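Local coordinates for protein tyrosine--tRNA ligase, mitochondrial (Emericella nidulans, PDB 5IHX) that probably joins L-tyrosine to mitochondrial tRNA(Tyr) at the expense of ATP, through the class I synthetase catalytic domain that makes up most of this truncated chain, at residues I246-K254 and D274-P282; I29-E39 and R54-E63. All coordinates share one frame; numbering follows the deposited sequence.

Contact 1 of 2, residues I246-K254 and D274-P282; sequences ILFGVGAVK and DKPIGFTTP
P276 lays its ring against helix 243-259, with CG 3.7 Å from V253 CG1. The same P276 CG lies 3.5 Å from the carbonyl oxygen V250 O, while K254 CG passes obliquely beside the ring. The pair belongs to the beta-alpha-beta unit made of strand 235-238, helix 243-259 and strand 277-280, part of the Rossmann-like catalytic fold of class I synthetases. Helix and strand run antiparallel, their axes at 173° and 8.2 Å apart, and the junction rests on apolar packing and van der Waals contact. V250 holds CG1 anti to its own N (chi1 170°), which sets that methyl 3.5 Å from P276 O; CG2 leans over the backbone of I277. One turn earlier, G278 has no side chain and presents its CA directly to I246 CG2, 4.0 Å away. The side chains of I277 and F279 leave the strand on the side away from the helix, and F279 reaches V89 of helix 84-95. At the far end the two lysines cross at about a right angle. K275 NZ is hydrogen-bonded to L269 O. K254, bent at its last torsion (chi4 -80°), brings NZ across the chain of K275, 3.2 Å from K275 CD. This leaves two like charges close together, K254 NZ and K275 NZ being 3.9 Å apart.

Contact 2 of 2, residues I29-E39 and R54-E63; sequences IKEGKRKSFVE and RDLLHRVFTE
I29, in its last helical turn, runs alongside T62 and H58 in the opposite sense, its CG2 4.0 Å from T62 OG1. K30 NZ reaches toward the E63 carboxylate in a salt bridge doubtful in detail. A Schellman motif at G32 ends this helix; S36 is the N-cap of the next. S36 and E39 form a capping box, E39 N bonding nearly straight to S36 OG and S36 N to E39 OE1 (2.9 Å). H58 ND1 meets the same hydroxyl, S36 OG, at 2.7 Å in a weak, bent bond (121°), while T62 OG1 lies over one face of the imidazole and a water over the centre of the other. F37 CG, anti to the backbone N (chi1 -173°), carries the ring across F61 with CD2 3.6 Å from F61 CE1 over one face and the planes at 48°; another water ties F37 N to F61 O. V38 is a knob in a hole formed by R54, L57, H58 and F61. The first water also links E39 OE2 to R54 NH2; R54 NE pairs with E42. Helix 54-63 packs on the end of helix 16-30 and the start of helix 37-44, while L57 turns to strand 277-280 and F37 meets W96 edge-to-face.

Strand 277-280 of contact 1 is where the two contacts meet, their centres about 18 Å apart. Helix 243-259 packs on it in contact 1, while helix 54-63 of contact 2 reaches the side chains that point away from that helix: L57 CD1 is 3.7 Å from I277 CG2, and L57 CD2 is 3.7 Å from F279 CD1. Along the chain, contact 2 is complete before contact 1 begins. Contact 1 is the one near the substrate, since the side chain of I246 lies about 7 Å from the bound tyrosine and touches Q236 of its pocket. Contact 2 lies farther out, its centre about 20 Å from the centre of the chain, against about 13 Å for contact 1.

Contact 1 of 2, residues I246-K254 and D274-P282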
loop_
_atom_site.group_PDB
_atom_site.type_symbol
_atom_site.label_atom_id
_atom_site.label_comp_id
_atom_site.label_asym_id
_atom_site.label_seq_id
_atom_site.Cartn_x
_atom_site.Cartn_y
_atom_site.Cartn_z
ATOM N N ILE A 246 -3.906 12.585 -13.451
ATOM C CA ILE A 246 -4.907 12.123 -14.402
ATOM C C ILE A 246 -4.233 11.325 -15.518
ATOM O O ILE A 246 -4.766 10.310 -15.963
ATOM C CB ILE A 246 -5.714 13.301 -14.991
ATOM C CG1 ILE A 246 -6.519 13.980 -13.881
ATOM C CG2 ILE A 246 -6.656 12.817 -16.096
ATOM C CD1 ILE A 246 -7.249 15.240 -14.309
ATOM N N LEU A 247 -3.062 11.777 -15.959
ATOM C CA LEU A 247 -2.295 11.057 -16.975
ATOM C C LEU A 247 -1.946 9.660 -16.473
ATOM O O LEU A 247 -2.152 8.666 -17.171
ATOM C CB LEU A 247 -1.023 11.824 -17.345
ATOM C CG LEU A 247 -0.075 11.138 -18.338
ATOM C CD1 LEU A 247 -0.729 10.924 -19.697
ATOM C CD2 LEU A 247 1.200 11.951 -18.487
ATOM N N PHE A 248 -1.405 9.593 -15.262
ATOM C CA PHE A 248 -1.097 8.316 -14.636
ATOM C C PHE A 248 -2.359 7.465 -14.544
ATOM O O PHE A 248 -2.325 6.256 -14.767
ATOM C CB PHE A 248 -0.502 8.528 -13.243
ATOM C CG PHE A 248 -0.127 7.252 -12.546
ATOM C CD1 PHE A 248 1.163 6.757 -12.631
ATOM C CD2 PHE A 248 -1.064 6.544 -11.810
ATOM C CE1 PHE A 248 1.514 5.580 -11.993
ATOM C CE2 PHE A 248 -0.720 5.367 -11.172
ATOM C CZ PHE A 248 0.570 4.886 -11.263
ATOM N N GLY A 249 -3.471 8.115 -14.216
ATOM C CA GLY A 249 -4.741 7.431 -14.054
ATOM C C GLY A 249 -5.241 6.783 -15.329
ATOM O O GLY A 249 -5.756 5.667 -15.297
ATOM N N VAL A 250 -5.095 7.477 -16.454
ATOM C CA VAL A 250 -5.525 6.939 -17.740
ATOM C C VAL A 250 -4.824 5.610 -18.012
ATOM O O VAL A 250 -5.468 4.615 -18.340
ATOM C CB VAL A 250 -5.247 7.931 -18.896
ATOM C CG1 VAL A 250 -5.462 7.264 -20.257
ATOM C CG2 VAL A 250 -6.126 9.158 -18.768
ATOM N N GLY A 251 -3.503 5.604 -17.869
ATOM C CA GLY A 251 -2.719 4.399 -18.066
ATOM C C GLY A 251 -3.090 3.311 -17.076
ATOM O O GLY A 251 -3.266 2.149 -17.446
ATOM N N ALA A 252 -3.207 3.696 -15.810
ATOM C CA ALA A 252 -3.505 2.756 -14.737
ATOM C C ALA A 252 -4.857 2.075 -14.931
ATOM O O ALA A 252 -4.991 0.877 -14.689
ATOM C CB ALA A 252 -3.466 3.467 -13.397
ATOM N N VAL A 253 -5.856 2.835 -15.365
ATOM C CA VAL A 253 -7.198 2.288 -15.547
ATOM C C VAL A 253 -7.234 1.293 -16.709
ATOM O O VAL A 253 -7.865 0.241 -16.605
ATOM C CB VAL A 253 -8.236 3.411 -15.773
ATOM C CG1 VAL A 253 -9.572 2.840 -16.242
ATOM C CG2 VAL A 253 -8.441 4.202 -14.491
ATOM N N LYS A 254 -6.568 1.631 -17.811
ATOM C CA LYS A 254 -6.434 0.709 -18.939
ATOM C C LYS A 254 -5.869 -0.621 -18.463
ATOM O O LYS A 254 -6.403 -1.688 -18.765
ATOM C CB LYS A 254 -5.518 1.283 -20.018
ATOM C CG LYS A 254 -6.034 2.518 -20.729
ATOM C CD LYS A 254 -4.866 3.277 -21.341
ATOM C CE LYS A 254 -5.321 4.436 -22.200
ATOM N NZ LYS A 254 -5.747 3.982 -23.543
ATOM N N ASP A 274 -13.907 3.993 -25.799
ATOM C CA ASP A 274 -14.204 3.405 -24.495
ATOM C C ASP A 274 -13.060 3.585 -23.504
ATOM O O ASP A 274 -13.199 3.261 -22.325
ATOM C CB ASP A 274 -14.508 1.912 -24.645
ATOM C CG ASP A 274 -15.704 1.650 -25.533
ATOM O OD1 ASP A 274 -16.567 2.545 -25.648
ATOM O OD2 ASP A 274 -15.780 0.546 -26.114
ATOM N N LYS A 275 -11.934 4.104 -23.981
ATOM C CA LYS A 275 -10.753 4.254 -23.139
ATOM C C LYS A 275 -10.929 5.429 -22.180
ATOM O O LYS A 275 -11.550 6.433 -22.536
ATOM C CB LYS A 275 -9.505 4.451 -24.000
ATOM C CG LYS A 275 -9.140 3.232 -24.841
ATOM C CD LYS A 275 -8.011 3.536 -25.814
ATOM C CE LYS A 275 -7.641 2.316 -26.650
ATOM N NZ LYS A 275 -7.164 1.168 -25.835
ATOM N N PRO A 276 -10.391 5.307 -20.954
ATOM C CA PRO A 276 -10.447 6.441 -20.025
ATOM C C PRO A 276 -9.718 7.653 -20.583
ATOM O O PRO A 276 -8.749 7.506 -21.324
ATOM C CB PRO A 276 -9.751 5.908 -18.767
ATOM C CG PRO A 276 -8.891 4.794 -19.254
ATOM C CD PRO A 276 -9.648 4.171 -20.384
ATOM N N ILE A 277 -10.189 8.843 -20.233
ATOM C CA ILE A 277 -9.605 10.069 -20.745
ATOM C C ILE A 277 -9.978 11.182 -19.775
ATOM O O ILE A 277 -10.904 11.027 -18.987
ATOM C CB ILE A 277 -10.101 10.370 -22.178
ATOM C CG1 ILE A 277 -9.320 11.531 -22.799
ATOM C CG2 ILE A 277 -11.615 10.612 -22.188
ATOM C CD1 ILE A 277 -9.553 11.679 -24.291
ATOM N N GLY A 278 -9.247 12.288 -19.797
ATOM C CA GLY A 278 -9.532 13.373 -18.879
ATOM C C GLY A 278 -9.038 14.712 -19.373
ATOM O O GLY A 278 -8.432 14.811 -20.439
ATOM N N PHE A 279 -9.310 15.752 -18.592
ATOM C CA PHE A 279 -8.826 17.084 -18.915
ATOM C C PHE A 279 -8.769 17.939 -17.664
ATOM O O PHE A 279 -9.322 17.572 -16.626
ATOM C CB PHE A 279 -9.712 17.740 -19.978
ATOM C CG PHE A 279 -11.152 17.888 -19.577
ATOM C CD1 PHE A 279 -12.026 16.820 -19.669
ATOM C CD2 PHE A 279 -11.639 19.110 -19.139
ATOM C CE1 PHE A 279 -13.355 16.963 -19.313
ATOM C CE2 PHE A 279 -12.963 19.257 -18.781
ATOM C CZ PHE A 279 -13.824 18.182 -18.871
ATOM N N THR A 280 -8.078 19.068 -17.767
ATOM C CA THR A 280 -7.907 19.971 -16.639
ATOM C C THR A 280 -8.594 21.306 -16.886
ATOM O O THR A 280 -8.881 21.669 -18.028
ATOM C CB THR A 280 -6.421 20.231 -16.352
ATOM O OG1 THR A 280 -5.811 20.838 -17.497
ATOM C CG2 THR A 280 -5.703 18.933 -16.019
ATOM N N THR A 281 -8.843 22.030 -15.801
ATOM C CA THR A 281 -9.415 23.369 -15.867
ATOM C C THR A 281 -8.293 24.380 -15.629
ATOM O O THR A 281 -7.297 24.052 -14.985
ATOM C CB THR A 281 -10.543 23.550 -14.830
ATOM O OG1 THR A 281 -10.055 23.217 -13.525
ATOM C CG2 THR A 281 -11.725 22.650 -15.160
ATOM N N PRO A 282 -8.444 25.611 -16.150
ATOM C CA PRO A 282 -7.374 26.618 -16.076
ATOM C C PRO A 282 -7.009 27.064 -14.660
ATOM O O PRO A 282 -7.812 26.936 -13.734
ATOM C CB PRO A 282 -7.944 27.797 -16.876
ATOM C CG PRO A 282 -9.411 27.576 -16.923
ATOM C CD PRO A 282 -9.602 26.098 -16.921
#

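Contact 2 of 2, residues I29-E39 and R54-E63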
loop_
_atom_site.group_PDB
_atom_site.type_symbol
_atom_site.label_atom_id
_atom_site.label_comp_id
_atom_site.label_asym_id
_atom_site.label_seq_id
_atom_site.Cartn_x
_atom_site.Cartn_y
_atom_site.Cartn_z
ATOM N N ILE A 29 -24.661 17.329 -34.066
ATOM C CA ILE A 29 -23.357 17.909 -33.768
ATOM C C ILE A 29 -22.439 17.824 -34.981
ATOM O O ILE A 29 -21.759 18.793 -35.325
ATOM C CB ILE A 29 -22.688 17.213 -32.562
ATOM C CG1 ILE A 29 -23.372 17.636 -31.262
ATOM C CG2 ILE A 29 -21.198 17.554 -32.484
ATOM C CD1 ILE A 29 -23.079 16.722 -30.086
ATOM N N LYS A 30 -22.420 16.662 -35.624
ATOM C CA LYS A 30 -21.580 16.450 -36.795
ATOM C C LYS A 30 -22.054 17.297 -37.972
ATOM O O LYS A 30 -21.271 17.655 -38.850
ATOM C CB LYS A 30 -21.573 14.971 -37.184
ATOM C CG LYS A 30 -21.013 14.048 -36.117
ATOM C CD LYS A 30 -21.367 12.600 -36.412
ATOM C CE LYS A 30 -20.984 11.684 -35.266
ATOM N NZ LYS A 30 -21.387 10.276 -35.536
ATOM N N GLU A 31 -23.346 17.610 -37.980
ATOM C CA GLU A 31 -23.951 18.385 -39.057
ATOM C C GLU A 31 -23.922 19.889 -38.777
ATOM O O GLU A 31 -24.465 20.679 -39.548
ATOM C CB GLU A 31 -25.386 17.908 -39.299
ATOM C CG GLU A 31 -25.451 16.511 -39.911
ATOM C CD GLU A 31 -26.866 16.051 -40.197
ATOM O OE1 GLU A 31 -27.820 16.740 -39.778
ATOM O OE2 GLU A 31 -27.023 14.994 -40.845
ATOM N N GLY A 32 -23.293 20.273 -37.670
ATOM C CA GLY A 32 -23.094 21.673 -37.335
ATOM C C GLY A 32 -24.316 22.408 -36.815
ATOM O O GLY A 32 -24.371 23.637 -36.875
ATOM N N LYS A 33 -25.292 21.663 -36.308
ATOM C CA LYS A 33 -26.522 22.251 -35.781
ATOM C C LYS A 33 -26.501 22.348 -34.257
ATOM O O LYS A 33 -27.317 23.049 -33.661
ATOM C CB LYS A 33 -27.733 21.431 -36.218
ATOM C CG LYS A 33 -28.033 21.500 -37.701
ATOM C CD LYS A 33 -29.168 20.561 -38.054
ATOM C CE LYS A 33 -29.571 20.678 -39.509
ATOM N NZ LYS A 33 -30.616 19.678 -39.848
ATOM N N ARG A 34 -25.567 21.634 -33.637
ATOM C CA ARG A 34 -25.488 21.567 -32.182
ATOM C C ARG A 34 -24.039 21.424 -31.733
ATOM O O ARG A 34 -23.199 20.924 -32.481
ATOM C CB ARG A 34 -26.329 20.390 -31.677
ATOM C CG ARG A 34 -26.366 20.214 -30.171
ATOM C CD ARG A 34 -27.124 18.949 -29.801
ATOM N NE ARG A 34 -28.518 19.000 -30.234
ATOM C CZ ARG A 34 -29.509 19.534 -29.527
ATOM N NH1 ARG A 34 -29.274 20.076 -28.338
ATOM N NH2 ARG A 34 -30.743 19.529 -30.013
ATOM N N LYS A 35 -23.742 21.883 -30.521
ATOM C CA LYS A 35 -22.402 21.740 -29.963
ATOM C C LYS A 35 -22.287 20.467 -29.135
ATOM O O LYS A 35 -23.257 20.025 -28.517
ATOM C CB LYS A 35 -22.045 22.952 -29.101
ATOM C CG LYS A 35 -21.735 24.207 -29.896
ATOM C CD LYS A 35 -21.297 25.342 -28.984
ATOM N N SER A 36 -21.096 19.880 -29.125
ATOM C CA SER A 36 -20.806 18.773 -28.228
ATOM C C SER A 36 -20.476 19.350 -26.860
ATOM O O SER A 36 -20.312 20.562 -26.715
ATOM C CB SER A 36 -19.643 17.928 -28.747
ATOM O OG SER A 36 -18.415 18.626 -28.623
ATOM N N PHE A 37 -20.387 18.488 -25.854
ATOM C CA PHE A 37 -20.062 18.936 -24.509
ATOM C C PHE A 37 -18.686 19.594 -24.477
ATOM O O PHE A 37 -18.475 20.568 -23.758
ATOM C CB PHE A 37 -20.125 17.766 -23.526
ATOM C CG PHE A 37 -19.962 18.173 -22.092
ATOM C CD1 PHE A 37 -20.889 19.004 -21.487
ATOM C CD2 PHE A 37 -18.890 17.714 -21.345
ATOM C CE1 PHE A 37 -20.743 19.382 -20.166
ATOM C CE2 PHE A 37 -18.742 18.085 -20.024
ATOM C CZ PHE A 37 -19.671 18.920 -19.433
ATOM N N VAL A 38 -17.757 19.065 -25.269
ATOM C CA VAL A 38 -16.406 19.614 -25.336
ATOM C C VAL A 38 -16.406 20.997 -25.983
ATOM O O VAL A 38 -15.834 21.943 -25.443
ATOM C CB VAL A 38 -15.453 18.684 -26.119
ATOM C CG1 VAL A 38 -14.086 19.341 -26.317
ATOM C CG2 VAL A 38 -15.304 17.357 -25.400
ATOM N N GLU A 39 -17.028 21.096 -27.154
ATOM C CA GLU A 39 -17.127 22.366 -27.866
ATOM C C GLU A 39 -17.776 23.413 -26.971
ATOM O O GLU A 39 -17.388 24.580 -26.973
ATOM C CB GLU A 39 -17.926 22.193 -29.159
ATOM C CG GLU A 39 -17.220 21.331 -30.200
ATOM C CD GLU A 39 -18.106 20.977 -31.380
ATOM O OE1 GLU A 39 -19.334 20.837 -31.190
ATOM O OE2 GLU A 39 -17.571 20.824 -32.498
ATOM N N ARG A 54 -7.568 15.758 -27.721
ATOM C CA ARG A 54 -8.745 16.617 -27.643
ATOM C C ARG A 54 -9.860 16.125 -28.565
ATOM O O ARG A 54 -11.018 16.048 -28.155
ATOM C CB ARG A 54 -8.374 18.072 -27.974
ATOM C CG ARG A 54 -9.553 19.055 -27.942
ATOM C CD ARG A 54 -10.290 19.117 -29.278
ATOM N NE ARG A 54 -11.479 19.959 -29.242
ATOM C CZ ARG A 54 -12.427 19.935 -30.174
ATOM N NH1 ARG A 54 -12.323 19.107 -31.206
ATOM N NH2 ARG A 54 -13.483 20.729 -30.074
ATOM N N ASP A 55 -9.516 15.805 -29.809
ATOM C CA ASP A 55 -10.516 15.362 -30.777
ATOM C C ASP A 55 -11.187 14.075 -30.321
ATOM O O ASP A 55 -12.374 13.872 -30.570
ATOM C CB ASP A 55 -9.891 15.161 -32.161
ATOM C CG ASP A 55 -9.431 16.464 -32.793
ATOM O OD1 ASP A 55 -10.013 17.523 -32.473
ATOM O OD2 ASP A 55 -8.492 16.426 -33.614
ATOM N N LEU A 56 -10.434 13.211 -29.651
ATOM C CA LEU A 56 -11.007 11.981 -29.119
ATOM C C LEU A 56 -11.996 12.296 -27.996
ATOM O O LEU A 56 -13.067 11.700 -27.926
ATOM C CB LEU A 56 -9.914 11.040 -28.613
ATOM C CG LEU A 56 -10.409 9.746 -27.963
ATOM C CD1 LEU A 56 -11.339 8.982 -28.900
ATOM C CD2 LEU A 56 -9.238 8.872 -27.543
ATOM N N LEU A 57 -11.630 13.238 -27.131
ATOM C CA LEU A 57 -12.512 13.667 -26.048
ATOM C C LEU A 57 -13.827 14.164 -26.627
ATOM O O LEU A 57 -14.907 13.798 -26.162
ATOM C CB LEU A 57 -11.851 14.766 -25.213
ATOM C CG LEU A 57 -12.598 15.195 -23.945
ATOM C CD1 LEU A 57 -12.581 14.096 -22.896
ATOM C CD2 LEU A 57 -12.007 16.478 -23.387
ATOM N N HIS A 58 -13.721 15.005 -27.649
ATOM C CA HIS A 58 -14.884 15.483 -28.386
ATOM C C HIS A 58 -15.715 14.329 -28.945
ATOM O O HIS A 58 -16.941 14.333 -28.821
ATOM C CB HIS A 58 -14.441 16.434 -29.501
ATOM C CG HIS A 58 -15.513 16.748 -30.495
ATOM N ND1 HIS A 58 -16.490 17.693 -30.264
ATOM C CD2 HIS A 58 -15.736 16.275 -31.745
ATOM C CE1 HIS A 58 -17.287 17.765 -31.317
ATOM N NE2 HIS A 58 -16.846 16.916 -32.229
ATOM N N ARG A 59 -15.061 13.348 -29.562
ATOM C CA ARG A 59 -15.793 12.217 -30.130
ATOM C C ARG A 59 -16.492 11.406 -29.040
ATOM O O ARG A 59 -17.629 10.972 -29.217
ATOM C CB ARG A 59 -14.879 11.287 -30.932
ATOM C CG ARG A 59 -14.702 11.684 -32.391
ATOM C CD ARG A 59 -14.274 10.500 -33.253
ATOM N NE ARG A 59 -12.943 9.984 -32.937
ATOM C CZ ARG A 59 -12.633 8.688 -32.890
ATOM N NH1 ARG A 59 -13.550 7.757 -33.142
ATOM N NH2 ARG A 59 -11.396 8.313 -32.593
ATOM N N VAL A 60 -15.807 11.193 -27.920
ATOM C CA VAL A 60 -16.375 10.421 -26.817
ATOM C C VAL A 60 -17.682 11.040 -26.328
ATOM O O VAL A 60 -18.689 10.346 -26.183
ATOM C CB VAL A 60 -15.381 10.307 -25.631
ATOM C CG1 VAL A 60 -16.080 9.791 -24.370
ATOM C CG2 VAL A 60 -14.222 9.395 -25.989
ATOM N N PHE A 61 -17.666 12.347 -26.081
ATOM C CA PHE A 61 -18.845 13.036 -25.568
ATOM C C PHE A 61 -19.935 13.164 -26.624
ATOM O O PHE A 61 -21.119 13.204 -26.297
ATOM C CB PHE A 61 -18.467 14.419 -25.037
ATOM C CG PHE A 61 -17.954 14.402 -23.626
ATOM C CD1 PHE A 61 -18.819 14.170 -22.569
ATOM C CD2 PHE A 61 -16.614 14.617 -23.355
ATOM C CE1 PHE A 61 -18.357 14.151 -21.268
ATOM C CE2 PHE A 61 -16.146 14.603 -22.052
ATOM C CZ PHE A 61 -17.018 14.370 -21.008
ATOM N N THR A 62 -19.537 13.238 -27.889
ATOM C CA THR A 62 -20.507 13.299 -28.974
ATOM C C THR A 62 -21.276 11.985 -29.063
ATOM O O THR A 62 -22.503 11.980 -29.145
ATOM C CB THR A 62 -19.830 13.592 -30.328
ATOM O OG1 THR A 62 -19.178 14.866 -30.276
ATOM C CG2 THR A 62 -20.853 13.596 -31.463
ATOM N N GLU A 63 -20.545 10.874 -29.041
ATOM C CA GLU A 63 -21.134 9.556 -29.265
ATOM C C GLU A 63 -21.778 8.940 -28.023
ATOM O O GLU A 63 -22.726 8.164 -28.141
ATOM C CB GLU A 63 -20.068 8.597 -29.803
ATOM C CG GLU A 63 -19.436 9.042 -31.112
ATOM C CD GLU A 63 -20.445 9.163 -32.239
ATOM O OE1 GLU A 63 -21.521 8.536 -32.151
ATOM O OE2 GLU A 63 -20.163 9.892 -33.214
HETATM O O HOH W 1 -21.893 15.991 -26.399
HETATM O O HOH W 2 -14.847 20.303 -32.691
#